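Local structure of regulator of G-protein signalling 3 isoform 1 (2F5Y) at residues R69-P72 with S73-L77. The protein probably recognises the C-terminal tails of partner proteins through this PDZ domain, within a larger regulator of G-protein signalling. Numbering follows the deposited sequence.
Sequences RSCP and SEIIL. With SO4 (sulfate ion), chain D.
In the connection from helix 61-69 into strand 74-81 of the PDZ domain, Cys71 packs against Ile75, four residues on. Their touch is purely apolar: Cys71 SG lies 3.7 Å from Ile75 CG2, and Cys71 CB follows at 3.8 Å from Ile75 CG2, so a single methyl meets both atoms of the cysteine side chain. The torsions are consistent with this pairing: Cys71 SG stands anti to its own carbonyl carbon (chi1 -65°), while chi1 of 56° in Ile75 likewise sets CG2 anti to the carbonyl carbon, beside the backbone N. Between them the chain turns through Pro72 and Ser73 with no hydrogen bond across the turn; instead, Arg11 NH1 donates to Cys71 O, and Ser73 pairs with Arg11 through the backbone. Ile75 is buried, also packing on Phe16, Phe18 and Leu51. Ser70 OG is hydrogen-bonded to His66 O in helix 61-69. Apart from this touch, Arg69 NH2 makes a weak hydrogen bond, 3.4 Å long and bent to 144° at the hydrogen, to O3 of a sulfate ion, probably from the crystallisation liquor. Such a turn, delivering the chain from the second helix to the last strand, belongs to the PDZ fold.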
loop_
_atom_site.group_PDB
_atom_site.type_symbol
_atom_site.label_atom_id
_atom_site.label_comp_id
_atom_site.label_asym_id
_atom_site.label_seq_id
_atom_site.Cartn_x
_atom_site.Cartn_y
_atom_site.Cartn_z
ATOM N N ARG A 69 -9.725 0.702 0.413
ATOM C CA ARG A 69 -10.792 0.546 1.393
ATOM C C ARG A 69 -11.916 -0.372 0.941
ATOM O O ARG A 69 -12.698 -0.823 1.761
ATOM C CB ARG A 69 -11.364 1.900 1.784
ATOM C CG ARG A 69 -10.399 2.736 2.590
ATOM C CD ARG A 69 -10.979 4.096 2.867
ATOM N NE ARG A 69 -12.188 4.000 3.683
ATOM C CZ ARG A 69 -13.042 4.999 3.890
ATOM N NH1 ARG A 69 -14.107 4.793 4.638
ATOM N NH2 ARG A 69 -12.834 6.203 3.362
ATOM N N SER A 70 -11.988 -0.644 -0.358
ATOM C CA SER A 70 -13.025 -1.497 -0.942
ATOM C C SER A 70 -12.613 -2.946 -1.123
ATOM O O SER A 70 -13.403 -3.730 -1.631
ATOM C CB SER A 70 -13.425 -0.953 -2.317
ATOM O OG SER A 70 -13.811 0.405 -2.226
ATOM N N CYS A 71 -11.390 -3.314 -0.748
ATOM C CA CYS A 71 -10.973 -4.715 -0.836
ATOM C C CYS A 71 -11.468 -5.498 0.379
ATOM O O CYS A 71 -11.280 -5.061 1.494
ATOM C CB CYS A 71 -9.454 -4.831 -0.943
ATOM S SG CYS A 71 -8.827 -4.111 -2.456
ATOM N N PRO A 72 -12.107 -6.657 0.156
ATOM C CA PRO A 72 -12.720 -7.371 1.270
ATOM C C PRO A 72 -11.786 -7.963 2.326
ATOM O O PRO A 72 -12.042 -7.803 3.523
ATOM C CB PRO A 72 -13.498 -8.504 0.585
ATOM C CG PRO A 72 -13.518 -8.180 -0.870
ATOM C CD PRO A 72 -12.340 -7.331 -1.137
ATOM N N SER A 73 -10.737 -8.658 1.905
ATOM C CA SER A 73 -10.046 -9.576 2.808
ATOM C C SER A 73 -8.574 -9.250 2.978
ATOM O O SER A 73 -8.040 -9.275 4.092
ATOM C CB SER A 73 -10.224 -11.008 2.290
ATOM O OG SER A 73 -11.604 -11.314 2.109
ATOM N N GLU A 74 -7.920 -8.959 1.860
ATOM C CA GLU A 74 -6.522 -8.569 1.870
ATOM C C GLU A 74 -6.135 -7.853 0.591
ATOM O O GLU A 74 -6.744 -8.063 -0.467
ATOM C CB GLU A 74 -5.622 -9.799 2.033
ATOM C CG GLU A 74 -5.478 -10.653 0.787
ATOM C CD GLU A 74 -4.575 -11.856 1.009
ATOM O OE1 GLU A 74 -4.257 -12.148 2.178
ATOM O OE2 GLU A 74 -4.189 -12.510 0.013
ATOM N N ILE A 75 -5.102 -7.023 0.704
ATOM C CA ILE A 75 -4.495 -6.401 -0.448
ATOM C C ILE A 75 -3.118 -7.022 -0.638
ATOM O O ILE A 75 -2.459 -7.415 0.320
ATOM C CB ILE A 75 -4.370 -4.857 -0.310
ATOM C CG1 ILE A 75 -3.602 -4.463 0.958
ATOM C CG2 ILE A 75 -5.750 -4.203 -0.335
ATOM C CD1 ILE A 75 -3.253 -2.951 1.031
ATOM N N ILE A 76 -2.712 -7.140 -1.895
ATOM C CA ILE A 76 -1.350 -7.508 -2.239
ATOM C C ILE A 76 -0.818 -6.322 -3.009
ATOM O O ILE A 76 -1.334 -6.000 -4.079
ATOM C CB ILE A 76 -1.286 -8.754 -3.118
ATOM C CG1 ILE A 76 -2.075 -9.892 -2.481
ATOM C CG2 ILE A 76 0.175 -9.161 -3.340
ATOM C CD1 ILE A 76 -2.451 -10.994 -3.470
ATOM N N LEU A 77 0.172 -5.642 -2.440
ATOM C CA LEU A 77 0.774 -4.485 -3.084
ATOM C C LEU A 77 2.136 -4.871 -3.584
ATOM O O LEU A 77 2.894 -5.508 -2.867
ATOM C CB LEU A 77 0.972 -3.348 -2.097
ATOM C CG LEU A 77 -0.228 -2.751 -1.393
ATOM C CD1 LEU A 77 0.299 -1.664 -0.416
ATOM C CD2 LEU A 77 -1.220 -2.176 -2.416
HETATM S S SO4 D . -12.146 7.134 -0.341
HETATM O O1 SO4 D . -12.806 8.042 0.594
HETATM O O2 SO4 D . -11.497 7.909 -1.404
HETATM O O3 SO4 D . -11.133 6.377 0.389
HETATM O O4 SO4 D . -13.137 6.222 -0.915
#